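Local coordinates for ESAT-6-like protein EsxG (Mycobacterium smegmatis, PDB 3Q4H) that is a secreted WXG100-family protein of the CFP-10 subfamily that probably pairs with an ESAT-6-like partner as an export substrate of a type VII secretion system, at residues A73-I77 with G78-S82. Residues are numbered along the deposited sequence; the frame is centred on the assembly and turned at random.
Sequences AQLNI and GDAAS
Gln74 lends its amide oxygen OE1 to the backbone N-H of Asp79, in the first turn of the next helix, an instance of a side chain standing in where a backbone acceptor is missing. From CB the chain runs to CG, which sits beside the backbone N (chi1 -69°), and then bends at chi2 (-72°), folding the amide back over Gly78. Gln74 CD then lies 3.9 Å from Asp79 CB. At the tip, Gln74 OE1 accepts a nearly straight hydrogen bond from Asp79 N at 2.7 Å, the N-H coming from above the amide plane, and it also rests 3.3 Å from Gly78 CA. The other branch, NE2, binds the carbonyl of Gly20 on helix 8-38 and, more weakly, Asp79 of a second copy of this protein; Asp79 OD2 in turn is hydrogen-bonded to Gln74 NE2 of that copy, and OD1 forms a salt bridge with its Arg27 NE.

In the helical hairpin of the WXG100 fold, this is where helix 47-77, in the second arm, gives way to helix 79-94, with Gly78 as the N-cap of the latter. The backbone carbonyl of Gln74 bridges the join, taking a hydrogen bond from Ala81 N and a weak one from Gly78 N. Ala80 CB packs 3.9 Å from Leu75 CD2, while Ala81 CB lies 3.5 Å from Asn76 O. One turn into helix 79-94, Ser82 OG donates to Asp79 O at 2.7 Å.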
# COMPACT_ATOMS: atom_id res chain seq x y z
N ALA A 73 -5.73 -11.10 3.96
CA ALA A 73 -6.15 -9.83 4.53
C ALA A 73 -6.58 -8.87 3.42
O ALA A 73 -7.62 -8.21 3.53
CB ALA A 73 -5.04 -9.22 5.35
N GLN A 74 -5.79 -8.81 2.35
CA GLN A 74 -6.03 -7.88 1.25
C GLN A 74 -7.40 -8.06 0.63
O GLN A 74 -8.12 -7.08 0.40
CB GLN A 74 -4.95 -8.03 0.16
CG GLN A 74 -3.54 -7.55 0.57
CD GLN A 74 -3.41 -6.04 0.68
OE1 GLN A 74 -4.33 -5.36 1.11
NE2 GLN A 74 -2.25 -5.51 0.31
N LEU A 75 -7.78 -9.31 0.36
CA LEU A 75 -9.08 -9.59 -0.24
C LEU A 75 -10.27 -9.24 0.68
O LEU A 75 -11.34 -8.85 0.20
CB LEU A 75 -9.17 -11.06 -0.66
CG LEU A 75 -8.26 -11.50 -1.82
CD1 LEU A 75 -8.21 -13.04 -1.94
CD2 LEU A 75 -8.69 -10.87 -3.16
N ASN A 76 -10.07 -9.35 1.99
CA ASN A 76 -11.12 -9.12 2.97
C ASN A 76 -11.25 -7.68 3.45
O ASN A 76 -12.36 -7.17 3.57
CB ASN A 76 -10.92 -10.04 4.19
CG ASN A 76 -11.47 -11.42 3.96
OD1 ASN A 76 -12.65 -11.58 3.63
ND2 ASN A 76 -10.64 -12.44 4.15
N ILE A 77 -10.12 -7.03 3.75
CA ILE A 77 -10.13 -5.69 4.37
C ILE A 77 -9.03 -4.77 3.85
O ILE A 77 -8.69 -3.78 4.50
CB ILE A 77 -10.01 -5.78 5.93
CG1 ILE A 77 -8.71 -6.48 6.33
CG2 ILE A 77 -11.20 -6.51 6.53
CD1 ILE A 77 -8.37 -6.35 7.80
N GLY A 78 -8.47 -5.06 2.68
CA GLY A 78 -7.27 -4.38 2.23
C GLY A 78 -7.41 -3.81 0.84
O GLY A 78 -8.48 -3.38 0.44
N ASP A 79 -6.30 -3.81 0.11
CA ASP A 79 -6.23 -3.20 -1.21
C ASP A 79 -7.36 -3.63 -2.14
O ASP A 79 -7.99 -2.78 -2.78
CB ASP A 79 -4.90 -3.49 -1.90
CG ASP A 79 -4.69 -2.63 -3.11
OD1 ASP A 79 -4.53 -1.41 -2.92
OD2 ASP A 79 -4.70 -3.14 -4.25
N ALA A 80 -7.61 -4.94 -2.20
CA ALA A 80 -8.62 -5.51 -3.09
C ALA A 80 -10.02 -5.19 -2.59
O ALA A 80 -10.89 -4.81 -3.37
CB ALA A 80 -8.44 -7.01 -3.21
N ALA A 81 -10.24 -5.34 -1.29
CA ALA A 81 -11.52 -5.00 -0.71
C ALA A 81 -11.89 -3.56 -1.07
O ALA A 81 -12.97 -3.32 -1.61
CB ALA A 81 -11.48 -5.20 0.79
N SER A 82 -10.98 -2.62 -0.81
CA SER A 82 -11.24 -1.21 -1.06
C SER A 82 -11.56 -0.93 -2.54
O SER A 82 -12.49 -0.16 -2.84
CB SER A 82 -10.04 -0.37 -0.65
OG SER A 82 -8.94 -0.63 -1.51